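PDB 5N3U: phycocyanobilin lyase subunit alpha from Nostoc sp. PCC 7120, which joins with CpcF to form a lyase and is probably required for attaching the bilin chromophore to the phycocyanin alpha subunit CpcA. Local coordinates for residues G92-L97 with K118-A123; A108-E113 with Y148-E153; C96-D101 with L124-D129; M114-T119 with L155-A160. All coordinates share one frame; numbering follows the deposited sequence.

Interaction 1: G92-L97 with K118-A123; sequences GLINCL and KTAAPA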
loop_
_atom_site.group_PDB
_atom_site.type_symbol
_atom_site.label_atom_id
_atom_site.label_comp_id
_atom_site.label_asym_id
_atom_site.label_seq_id
_atom_site.Cartn_x
_atom_site.Cartn_y
_atom_site.Cartn_z
ATOM N N GLY A 92 -20.694 16.684 21.029
ATOM C CA GLY A 92 -21.307 15.565 20.333
ATOM C C GLY A 92 -20.582 14.255 20.584
ATOM O O GLY A 92 -21.209 13.210 20.755
ATOM N N LEU A 93 -19.247 14.309 20.635
ATOM C CA LEU A 93 -18.463 13.116 20.948
ATOM C C LEU A 93 -18.717 12.669 22.353
ATOM O O LEU A 93 -18.861 11.468 22.631
ATOM C CB LEU A 93 -16.955 13.311 20.682
ATOM C CG LEU A 93 -16.598 13.453 19.241
ATOM C CD1 LEU A 93 -15.197 14.020 19.122
ATOM C CD2 LEU A 93 -16.850 12.138 18.433
ATOM N N ILE A 94 -18.818 13.622 23.276
ATOM C CA ILE A 94 -19.202 13.338 24.641
ATOM C C ILE A 94 -20.528 12.612 24.760
ATOM O O ILE A 94 -20.694 11.579 25.489
ATOM C CB ILE A 94 -19.145 14.609 25.485
ATOM C CG1 ILE A 94 -17.705 14.964 25.723
ATOM C CG2 ILE A 94 -19.810 14.358 26.858
ATOM C CD1 ILE A 94 -17.543 16.338 26.319
ATOM N N ASN A 95 -21.488 13.065 23.985
ATOM C CA ASN A 95 -22.758 12.375 23.949
ATOM C C ASN A 95 -22.666 10.928 23.486
ATOM O O ASN A 95 -23.364 10.056 23.951
ATOM C CB ASN A 95 -23.686 13.060 22.928
ATOM C CG ASN A 95 -24.282 14.346 23.426
ATOM O OD1 ASN A 95 -24.262 14.639 24.615
ATOM N ND2 ASN A 95 -24.817 15.129 22.502
ATOM N N CYS A 96 -21.779 10.687 22.541
ATOM C CA CYS A 96 -21.571 9.349 21.990
ATOM C C CYS A 96 -21.006 8.354 23.039
ATOM O O CYS A 96 -21.120 7.142 22.877
ATOM C CB CYS A 96 -20.558 9.436 20.859
ATOM S SG CYS A 96 -21.300 10.092 19.336
ATOM N N LEU A 97 -20.367 8.870 24.075
ATOM C CA LEU A 97 -19.930 8.055 25.204
ATOM C C LEU A 97 -21.073 7.396 25.960
ATOM O O LEU A 97 -20.827 6.451 26.727
ATOM C CB LEU A 97 -19.001 8.796 26.155
ATOM C CG LEU A 97 -17.736 9.356 25.586
ATOM C CD1 LEU A 97 -17.043 10.187 26.688
ATOM C CD2 LEU A 97 -16.810 8.197 25.114
ATOM N N LYS A 118 -10.301 18.638 27.898
ATOM C CA LYS A 118 -10.555 18.216 29.243
ATOM C C LYS A 118 -12.039 18.211 29.607
ATOM O O LYS A 118 -12.410 17.618 30.624
ATOM C CB LYS A 118 -9.831 19.130 30.229
ATOM C CG LYS A 118 -9.501 18.395 31.509
ATOM C CD LYS A 118 -8.693 19.298 32.438
ATOM C CE LYS A 118 -8.966 19.010 33.918
ATOM N NZ LYS A 118 -7.690 19.138 34.691
ATOM N N THR A 119 -12.875 18.817 28.782
ATOM C CA THR A 119 -14.322 18.797 29.065
ATOM C C THR A 119 -14.992 17.408 28.972
ATOM O O THR A 119 -16.013 17.143 29.579
ATOM C CB THR A 119 -15.031 19.809 28.219
ATOM O OG1 THR A 119 -14.996 19.447 26.866
ATOM C CG2 THR A 119 -14.317 21.139 28.340
ATOM N N ALA A 120 -14.270 16.466 28.353
ATOM C CA ALA A 120 -14.720 15.056 28.345
ATOM C C ALA A 120 -14.465 14.243 29.614
ATOM O O ALA A 120 -14.895 13.145 29.696
ATOM C CB ALA A 120 -14.091 14.388 27.188
ATOM N N ALA A 121 -13.753 14.758 30.582
ATOM C CA ALA A 121 -13.363 13.952 31.750
ATOM C C ALA A 121 -14.516 13.288 32.553
ATOM O O ALA A 121 -14.504 12.088 32.833
ATOM C CB ALA A 121 -12.452 14.761 32.636
ATOM N N PRO A 122 -15.546 14.036 32.899
ATOM C CA PRO A 122 -16.591 13.381 33.642
ATOM C C PRO A 122 -17.251 12.226 32.868
ATOM O O PRO A 122 -17.577 11.190 33.435
ATOM C CB PRO A 122 -17.638 14.526 33.860
ATOM C CG PRO A 122 -16.801 15.795 33.735
ATOM C CD PRO A 122 -15.766 15.504 32.722
ATOM N N ALA A 123 -17.499 12.399 31.576
ATOM C CA ALA A 123 -18.160 11.356 30.849
ATOM C C ALA A 123 -17.236 10.126 30.677
ATOM O O ALA A 123 -17.694 8.979 30.748
ATOM C CB ALA A 123 -18.613 11.844 29.526
#

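Interaction 2: A108-E113 with Y148-E153; sequences AAQSLE and YEAVLE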
loop_
_atom_site.group_PDB
_atom_site.type_symbol
_atom_site.label_atom_id
_atom_site.label_comp_id
_atom_site.label_asym_id
_atom_site.label_seq_id
_atom_site.Cartn_x
_atom_site.Cartn_y
_atom_site.Cartn_z
ATOM N N ALA A 108 -15.613 7.302 19.856
ATOM C CA ALA A 108 -15.686 8.619 20.508
ATOM C C ALA A 108 -14.583 8.832 21.499
ATOM O O ALA A 108 -13.926 9.865 21.543
ATOM C CB ALA A 108 -17.028 8.826 21.216
ATOM N N ALA A 109 -14.331 7.836 22.299
ATOM C CA ALA A 109 -13.224 7.914 23.237
ATOM C C ALA A 109 -11.890 8.051 22.531
ATOM O O ALA A 109 -11.059 8.826 22.999
ATOM C CB ALA A 109 -13.224 6.698 24.134
ATOM N N GLN A 110 -11.683 7.338 21.424
ATOM C CA GLN A 110 -10.426 7.496 20.680
ATOM C C GLN A 110 -10.305 8.926 20.116
ATOM O O GLN A 110 -9.235 9.576 20.222
ATOM C CB GLN A 110 -10.348 6.511 19.519
ATOM C CG GLN A 110 -10.154 5.092 19.965
ATOM C CD GLN A 110 -10.466 4.055 18.838
ATOM O OE1 GLN A 110 -11.110 4.351 17.808
ATOM N NE2 GLN A 110 -10.063 2.810 19.087
ATOM N N SER A 111 -11.410 9.446 19.590
ATOM C CA SER A 111 -11.348 10.816 19.066
ATOM C C SER A 111 -11.177 11.866 20.159
ATOM O O SER A 111 -10.449 12.794 19.978
ATOM C CB SER A 111 -12.620 11.047 18.244
ATOM O OG SER A 111 -12.492 10.241 17.091
ATOM N N LEU A 112 -11.787 11.682 21.315
ATOM C CA LEU A 112 -11.580 12.572 22.450
ATOM C C LEU A 112 -10.156 12.503 22.932
ATOM O O LEU A 112 -9.599 13.519 23.333
ATOM C CB LEU A 112 -12.562 12.265 23.545
ATOM C CG LEU A 112 -13.972 12.672 23.178
ATOM C CD1 LEU A 112 -14.999 12.060 24.082
ATOM C CD2 LEU A 112 -14.172 14.201 23.230
ATOM N N GLU A 113 -9.520 11.328 22.890
ATOM C CA GLU A 113 -8.088 11.264 23.191
ATOM C C GLU A 113 -7.247 12.132 22.171
ATOM O O GLU A 113 -6.253 12.706 22.553
ATOM C CB GLU A 113 -7.636 9.834 23.112
ATOM C CG GLU A 113 -6.175 9.554 23.501
ATOM C CD GLU A 113 -5.116 9.858 22.439
ATOM O OE1 GLU A 113 -5.405 9.900 21.189
ATOM O OE2 GLU A 113 -3.954 10.105 22.893
ATOM N N TYR A 148 -12.187 0.207 27.482
ATOM C CA TYR A 148 -11.287 0.689 28.556
ATOM C C TYR A 148 -9.987 1.220 28.029
ATOM O O TYR A 148 -9.474 2.244 28.548
ATOM C CB TYR A 148 -11.052 -0.459 29.582
ATOM C CG TYR A 148 -12.317 -0.791 30.392
ATOM C CD1 TYR A 148 -12.800 0.091 31.347
ATOM C CD2 TYR A 148 -13.023 -1.943 30.151
ATOM C CE1 TYR A 148 -13.879 -0.206 32.101
ATOM C CE2 TYR A 148 -14.169 -2.227 30.841
ATOM C CZ TYR A 148 -14.602 -1.386 31.802
ATOM O OH TYR A 148 -15.733 -1.628 32.519
ATOM N N GLU A 149 -9.411 0.558 27.043
ATOM C CA GLU A 149 -8.189 1.017 26.482
ATOM C C GLU A 149 -8.245 2.485 26.076
ATOM O O GLU A 149 -7.412 3.299 26.479
ATOM C CB GLU A 149 -7.778 0.111 25.316
ATOM C CG GLU A 149 -6.494 0.515 24.564
ATOM C CD GLU A 149 -6.043 -0.530 23.496
ATOM O OE1 GLU A 149 -6.773 -1.507 23.239
ATOM O OE2 GLU A 149 -4.892 -0.455 22.985
ATOM N N ALA A 150 -9.224 2.824 25.226
ATOM C CA ALA A 150 -9.391 4.203 24.734
ATOM C C ALA A 150 -9.773 5.125 25.808
ATOM O O ALA A 150 -9.301 6.256 25.836
ATOM C CB ALA A 150 -10.474 4.178 23.661
ATOM N N VAL A 151 -10.573 4.711 26.760
ATOM C CA VAL A 151 -10.998 5.606 27.830
ATOM C C VAL A 151 -9.807 6.007 28.728
ATOM O O VAL A 151 -9.632 7.180 29.130
ATOM C CB VAL A 151 -12.105 4.975 28.712
ATOM C CG1 VAL A 151 -12.283 5.691 30.038
ATOM C CG2 VAL A 151 -13.442 4.903 27.924
ATOM N N LEU A 152 -9.021 5.016 29.070
ATOM C CA LEU A 152 -7.846 5.278 29.925
ATOM C C LEU A 152 -6.855 6.183 29.152
ATOM O O LEU A 152 -6.341 7.122 29.695
ATOM C CB LEU A 152 -7.155 3.959 30.250
ATOM C CG LEU A 152 -7.943 3.092 31.268
ATOM C CD1 LEU A 152 -7.480 1.674 31.222
ATOM C CD2 LEU A 152 -8.011 3.711 32.658
ATOM N N GLU A 153 -6.572 5.854 27.928
ATOM C CA GLU A 153 -5.674 6.675 27.124
ATOM C C GLU A 153 -6.233 8.082 27.075
ATOM O O GLU A 153 -5.487 9.065 27.250
ATOM C CB GLU A 153 -5.590 6.140 25.719
ATOM C CG GLU A 153 -4.711 4.935 25.647
ATOM C CD GLU A 153 -4.486 4.452 24.238
ATOM O OE1 GLU A 153 -5.205 4.893 23.295
ATOM O OE2 GLU A 153 -3.585 3.602 24.073
#

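Interaction 3: C96-D101 with L124-D129; sequences CLECPD and LIKLLD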
loop_
_atom_site.group_PDB
_atom_site.type_symbol
_atom_site.label_atom_id
_atom_site.label_comp_id
_atom_site.label_asym_id
_atom_site.label_seq_id
_atom_site.Cartn_x
_atom_site.Cartn_y
_atom_site.Cartn_z
ATOM N N CYS A 96 -21.779 10.687 22.541
ATOM C CA CYS A 96 -21.571 9.349 21.990
ATOM C C CYS A 96 -21.006 8.354 23.039
ATOM O O CYS A 96 -21.120 7.142 22.877
ATOM C CB CYS A 96 -20.558 9.436 20.859
ATOM S SG CYS A 96 -21.300 10.092 19.336
ATOM N N LEU A 97 -20.367 8.870 24.075
ATOM C CA LEU A 97 -19.930 8.055 25.204
ATOM C C LEU A 97 -21.073 7.396 25.960
ATOM O O LEU A 97 -20.827 6.451 26.727
ATOM C CB LEU A 97 -19.001 8.796 26.155
ATOM C CG LEU A 97 -17.736 9.356 25.586
ATOM C CD1 LEU A 97 -17.043 10.187 26.688
ATOM C CD2 LEU A 97 -16.810 8.197 25.114
ATOM N N GLU A 98 -22.310 7.773 25.724
ATOM C CA GLU A 98 -23.437 7.047 26.311
ATOM C C GLU A 98 -24.235 6.338 25.243
ATOM O O GLU A 98 -25.296 5.767 25.561
ATOM C CB GLU A 98 -24.399 8.006 27.086
ATOM C CG GLU A 98 -23.859 8.478 28.451
ATOM C CD GLU A 98 -23.547 7.361 29.481
ATOM O OE1 GLU A 98 -24.506 6.690 29.969
ATOM O OE2 GLU A 98 -22.316 7.147 29.824
ATOM N N CYS A 99 -23.709 6.233 24.024
ATOM C CA CYS A 99 -24.394 5.507 22.975
ATOM C C CYS A 99 -24.447 4.024 23.350
ATOM O O CYS A 99 -23.438 3.458 23.816
ATOM C CB CYS A 99 -23.639 5.618 21.638
ATOM S SG CYS A 99 -24.597 4.856 20.236
ATOM N N PRO A 100 -25.592 3.350 23.079
ATOM C CA PRO A 100 -25.611 1.960 23.361
ATOM C C PRO A 100 -24.692 1.103 22.546
ATOM O O PRO A 100 -24.331 0.033 23.029
ATOM C CB PRO A 100 -27.080 1.513 23.064
ATOM C CG PRO A 100 -27.852 2.720 23.021
ATOM C CD PRO A 100 -26.934 3.849 22.650
ATOM N N ASP A 101 -24.257 1.562 21.370
ATOM C CA ASP A 101 -23.371 0.784 20.533
ATOM C C ASP A 101 -21.915 0.938 21.058
ATOM O O ASP A 101 -21.335 2.037 21.031
ATOM C CB ASP A 101 -23.467 1.351 19.130
ATOM C CG ASP A 101 -22.534 0.691 18.138
ATOM O OD1 ASP A 101 -21.743 -0.220 18.486
ATOM O OD2 ASP A 101 -22.580 1.112 16.939
ATOM N N LEU A 124 -15.952 10.375 30.476
ATOM C CA LEU A 124 -14.944 9.284 30.446
ATOM C C LEU A 124 -14.877 8.601 31.756
ATOM O O LEU A 124 -14.839 7.384 31.794
ATOM C CB LEU A 124 -13.590 9.793 30.058
ATOM C CG LEU A 124 -13.574 10.292 28.600
ATOM C CD1 LEU A 124 -12.367 11.175 28.333
ATOM C CD2 LEU A 124 -13.608 9.129 27.635
ATOM N N ILE A 125 -14.891 9.380 32.835
ATOM C CA ILE A 125 -14.857 8.788 34.201
ATOM C C ILE A 125 -16.022 7.868 34.521
ATOM O O ILE A 125 -15.873 6.790 35.067
ATOM C CB ILE A 125 -14.691 9.881 35.234
ATOM C CG1 ILE A 125 -13.229 10.363 35.193
ATOM C CG2 ILE A 125 -14.992 9.405 36.660
ATOM C CD1 ILE A 125 -12.992 11.615 36.042
ATOM N N LYS A 126 -17.175 8.227 34.033
ATOM C CA LYS A 126 -18.354 7.410 34.222
ATOM C C LYS A 126 -18.206 6.040 33.570
ATOM O O LYS A 126 -18.697 5.030 34.088
ATOM C CB LYS A 126 -19.517 8.220 33.630
ATOM C CG LYS A 126 -20.823 7.493 33.507
ATOM C CD LYS A 126 -21.968 8.324 34.081
ATOM C CE LYS A 126 -22.060 9.675 33.442
ATOM N NZ LYS A 126 -23.509 9.985 33.180
ATOM N N LEU A 127 -17.493 5.926 32.456
ATOM C CA LEU A 127 -17.325 4.608 31.843
ATOM C C LEU A 127 -16.388 3.696 32.624
ATOM O O LEU A 127 -16.325 2.513 32.373
ATOM C CB LEU A 127 -16.873 4.771 30.396
ATOM C CG LEU A 127 -17.791 5.476 29.432
ATOM C CD1 LEU A 127 -17.242 5.434 28.045
ATOM C CD2 LEU A 127 -19.168 4.845 29.376
ATOM N N LEU A 128 -15.702 4.223 33.608
ATOM C CA LEU A 128 -14.953 3.374 34.511
ATOM C C LEU A 128 -15.762 2.962 35.776
ATOM O O LEU A 128 -15.199 2.420 36.713
ATOM C CB LEU A 128 -13.671 4.080 34.939
ATOM C CG LEU A 128 -12.674 4.558 33.863
ATOM C CD1 LEU A 128 -11.376 5.107 34.493
ATOM C CD2 LEU A 128 -12.291 3.397 33.008
ATOM N N ASP A 129 -17.047 3.279 35.841
ATOM C CA ASP A 129 -17.955 2.816 36.949
ATOM C C ASP A 129 -17.827 1.360 37.210
ATOM O O ASP A 129 -17.767 0.562 36.304
ATOM C CB ASP A 129 -19.453 3.121 36.687
ATOM C CG ASP A 129 -19.862 4.616 36.974
ATOM O OD1 ASP A 129 -19.036 5.441 37.499
ATOM O OD2 ASP A 129 -21.043 4.984 36.646
#

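Interaction 4: M114-T119 with L155-A160; sequences MLKDKT and LGAIGA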
loop_
_atom_site.group_PDB
_atom_site.type_symbol
_atom_site.label_atom_id
_atom_site.label_comp_id
_atom_site.label_asym_id
_atom_site.label_seq_id
_atom_site.Cartn_x
_atom_site.Cartn_y
_atom_site.Cartn_z
ATOM N N MET A 114 -7.611 12.146 20.904
ATOM C CA MET A 114 -6.909 12.873 19.889
ATOM C C MET A 114 -7.145 14.354 20.039
ATOM O O MET A 114 -6.211 15.155 19.885
ATOM C CB MET A 114 -7.321 12.403 18.506
ATOM C CG MET A 114 -6.909 10.985 18.206
ATOM S SD MET A 114 -7.543 10.514 16.549
ATOM C CE MET A 114 -6.407 11.385 15.609
ATOM N N LEU A 115 -8.336 14.737 20.457
ATOM C CA LEU A 115 -8.653 16.192 20.585
ATOM C C LEU A 115 -8.117 16.813 21.855
ATOM O O LEU A 115 -7.968 18.017 21.902
ATOM C CB LEU A 115 -10.120 16.397 20.483
ATOM C CG LEU A 115 -10.707 16.064 19.132
ATOM C CD1 LEU A 115 -12.198 15.997 19.048
ATOM C CD2 LEU A 115 -10.206 17.028 18.099
ATOM N N LYS A 116 -7.827 16.014 22.890
ATOM C CA LYS A 116 -7.165 16.468 24.116
ATOM C C LYS A 116 -7.991 17.450 24.931
ATOM O O LYS A 116 -7.432 18.177 25.693
ATOM C CB LYS A 116 -5.790 17.171 23.918
ATOM C CG LYS A 116 -4.800 16.632 22.987
ATOM C CD LYS A 116 -4.192 15.371 23.399
ATOM C CE LYS A 116 -3.266 14.882 22.263
ATOM N NZ LYS A 116 -3.491 13.395 22.096
ATOM N N ASP A 117 -9.288 17.461 24.795
ATOM C CA ASP A 117 -10.163 18.434 25.497
ATOM C C ASP A 117 -10.637 17.895 26.860
ATOM O O ASP A 117 -11.332 16.880 26.980
ATOM C CB ASP A 117 -11.368 18.709 24.626
ATOM C CG ASP A 117 -12.154 19.918 25.051
ATOM O OD1 ASP A 117 -12.243 20.164 26.256
ATOM O OD2 ASP A 117 -12.744 20.574 24.164
ATOM N N LYS A 118 -10.301 18.638 27.898
ATOM C CA LYS A 118 -10.555 18.216 29.243
ATOM C C LYS A 118 -12.039 18.211 29.607
ATOM O O LYS A 118 -12.410 17.618 30.624
ATOM C CB LYS A 118 -9.831 19.130 30.229
ATOM C CG LYS A 118 -9.501 18.395 31.509
ATOM C CD LYS A 118 -8.693 19.298 32.438
ATOM C CE LYS A 118 -8.966 19.010 33.918
ATOM N NZ LYS A 118 -7.690 19.138 34.691
ATOM N N THR A 119 -12.875 18.817 28.782
ATOM C CA THR A 119 -14.322 18.797 29.065
ATOM C C THR A 119 -14.992 17.408 28.972
ATOM O O THR A 119 -16.013 17.143 29.579
ATOM C CB THR A 119 -15.031 19.809 28.219
ATOM O OG1 THR A 119 -14.996 19.447 26.866
ATOM C CG2 THR A 119 -14.317 21.139 28.340
ATOM N N LEU A 155 -8.132 9.726 29.196
ATOM C CA LEU A 155 -8.049 10.393 30.471
ATOM C C LEU A 155 -6.604 10.852 30.747
ATOM O O LEU A 155 -6.408 11.960 31.252
ATOM C CB LEU A 155 -8.481 9.482 31.639
ATOM C CG LEU A 155 -9.995 9.301 31.671
ATOM C CD1 LEU A 155 -10.322 8.152 32.567
ATOM C CD2 LEU A 155 -10.707 10.540 32.110
ATOM N N GLY A 156 -5.650 10.053 30.313
ATOM C CA GLY A 156 -4.257 10.518 30.339
ATOM C C GLY A 156 -3.961 11.720 29.503
ATOM O O GLY A 156 -3.322 12.720 29.970
ATOM N N ALA A 157 -4.470 11.657 28.284
ATOM C CA ALA A 157 -4.220 12.702 27.270
ATOM C C ALA A 157 -4.837 14.006 27.621
ATOM O O ALA A 157 -4.267 15.017 27.301
ATOM C CB ALA A 157 -4.655 12.281 25.873
ATOM N N ILE A 158 -5.971 14.008 28.290
ATOM C CA ILE A 158 -6.612 15.242 28.682
ATOM C C ILE A 158 -6.185 15.763 30.026
ATOM O O ILE A 158 -6.724 16.783 30.486
ATOM C CB ILE A 158 -8.133 15.177 28.573
ATOM C CG1 ILE A 158 -8.712 14.339 29.719
ATOM C CG2 ILE A 158 -8.516 14.672 27.186
ATOM C CD1 ILE A 158 -10.164 14.049 29.655
ATOM N N GLY A 159 -5.255 15.095 30.695
ATOM C CA GLY A 159 -4.753 15.603 31.949
ATOM C C GLY A 159 -5.729 15.498 33.122
ATOM O O GLY A 159 -5.664 16.302 34.036
ATOM N N ALA A 160 -6.585 14.462 33.164
ATOM C CA ALA A 160 -7.551 14.322 34.228
ATOM C C ALA A 160 -6.948 13.686 35.462
ATOM O O ALA A 160 -7.175 12.464 35.742
ATOM C CB ALA A 160 -8.704 13.461 33.743
#

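Interaction 1: G92-L97 with K118-A123
Ile94 leans out of helix 90-96 onto the turn that leads into helix 121-126: CG1 and CD1 run along Thr119 and Ala120, while the CG2 branch goes to Ala123. CD1 ends 3.7 Å from the backbone O of Thr119 and equally near Ala120 CA. CG1 lies 3.9 Å from Ala120 CB. On the other branch, CG2 rests 3.9 Å from Ala123 CB. The torsions account for this division: CG1 is anti to the carbonyl carbon (chi1 -73°) and continues straight to CD1 (chi2 169°), an extended arm that carries CD1 over the turn, while CG2 faces Ala123. Three residues on, Leu97 brings its CD1 to 3.6 Å from Ala123 CB, the same methyl that Ile94 CG2 touches, the two approaching it about a right angle apart. Paired short helices joined by tight turns are the building principle of HEAT-repeat proteins, and both segments fall within such a region; small alanines on one side let the isoleucine and leucine of the other approach the backbone. Trimming Ile94 to an alanine here would probably open a gap in front of Ala120 and leave one side of the Ala123 methyl without its neighbour. Deeper in, Leu97 also packs on Leu112 of helix 102-115. At the exposed end, Thr119 OG1 lies 4.1 Å from Ile94 CD1.

Interaction 2: A108-E113 with Y148-E153
Ala109 and Ala150 meet methyl to methyl, CB to CB at 3.8 Å, and the backbones are nearest at Gln110 and Ala150. With nothing larger than a methyl between them, the axes of the two short segments come within 8.2 Å and run in nearly the same direction, 23° apart. Val151 adds a looser contact on the buried side, its CG2 lying 4.2 Å from Ala109 CB, and its own side chain goes on to pack against Leu128. Toward solvent the contact thins. Gln110 touches with its aliphatic part alone, CG 3.8 Å from Ala150 CB, and its extended chain carries the amide onward. Glu113 also uses carbon here: CG is anti to the backbone N (chi1 -176°) and lies 3.8 Å from the backbone O of Glu153, after which the chain bends (chi2 -80°) and the carboxylate turns to Arg184 in a salt bridge. Glu153 OE1 stands 5.4 Å from Glu113 OE2, and Glu153 OE2 lies near Asp217 OD1, another like charge; Arg184, which the Glu153 side chain also touches, probably offsets part of this local negative charge. Small residues fill the close part here and acids its margin, while the near-parallel stacking of helices from separate HEAT-repeat regions is characteristic of an alpha-solenoid.

Interaction 3: C96-D101 with L124-D129
Leu97 overlaps two leucines of the facing segment, CD1 meeting Leu124 and CD2 lying near both Leu127 and Leu124. CD1 comes 3.7 Å from Leu124 CD2 where the two side chains cross obliquely, and CD2 stands 4.1 Å from Leu127 CD1, where they meet at about a right angle. Leu124 starts out away from the 96-101 loop, yet its branched end swings back to make this touch, while also packing on Ala154 and Leu155 of helix 148-157. Leu127 meets the Leu97 side chain with CD1 and the Leu97 carbonyl with CD2, which lies 3.5 Å from the backbone O of Leu97. Replacing Leu127 with an alanine would probably open a gap beside that oxygen and strip Val151 of helix 148-157 of a packing partner. Further out, Glu98 bends at chi2 (-60°) so that OE2 runs past Leu127, 3.9 Å from its CD2, and faces the stem of Lys126. A type I turn opens segment 96-101 (Cys96 to Cys99) and another closes 124-129 (Lys126 to Asp129), within the HEAT-repeat region; beyond the first, Asp101 caps helix 102-115 through Tyr103 N and pairs with Arg75. Chemically the contact is uneven. Glu98 OE2 and Lys126 NZ, 4.6 Å apart, are too distant for a salt bridge and probably attract only weakly at the exposed rim. Burying the Leu97 carbonyl oxygen without any polar partner probably costs some energy, and the adhesion is likely to come mainly from the leucine methyls.

Interaction 4: M114-T119 with L155-A160
Two successive peptide groups, Lys116-Asp117 and Asp117-Lys118, each offer a face to the same methyl: CG2 of Ile158 stands above the first, 3.6 Å from Lys116 C, and above the second, 3.6 Å from Asp117 O. The third flat group, the Asp117 carboxylate, turns away from Ile158 and forms an Asx turn, its OD1 taking the backbone N of Thr119 at 2.9 Å on the anti side, 31° out of the carboxylate plane. On the opposing segment, helix 148-157 ends in a Schellman motif at Gly159, where positive phi goes with two bonds back into the last turn, among them Ala160 N to Leu155 O at 3.2 Å. Helix 102-115 likewise stops at a residue of positive phi, Lys116, so two helix ends from separate HEAT-repeat regions lie side by side. Ile158 fills the space between them with CG1 in the crowded position between its backbone N and carbonyl carbon (chi1 75°), which lets CG2 face the peptides while CD1 extends toward helix 121-126 and packs near Ala121 and Leu124. The lysine chains lie alongside the end of the other helix, Lys116 on Ala157 and Lys118 on the carbonyls of Ile158 and Gly159. Lys116 sets CD 4.0 Å from Ala157 CB, and its bent chain returns NZ to the Glu113 carbonyl oxygen of its own helix, a hydrogen bond. Lys118, CG anti to the backbone N (chi1 -152°), passes along the other segment with CG 3.4 Å from Ile158 O and ends with NZ 3.5 Å from Gly159 O.

The four contacts form one continuous patch around helix 121-126. Interactions 1 and 3, with centres about 8 Å apart, share Leu97 and continue along helix 121-126 and from helix 90-96 into the loop after it, whereas interactions 2 and 4, about 9 Å apart, join helices 102-115 and 148-157 at successive levels. The two pairs interlock: Leu97 CD1 packs 3.8 Å from Leu112 CD1, linking interactions 1 and 2, and Val151 CG1 lies 3.5 Å from Leu124 O, linking interactions 2 and 3. Leu124 CB also comes within 3.6 Å of Leu155 CD2, tying interaction 3 to interaction 4, although their centres are about 15 Å apart. No other protein chain touches any of the segments, which are internal solenoid packing.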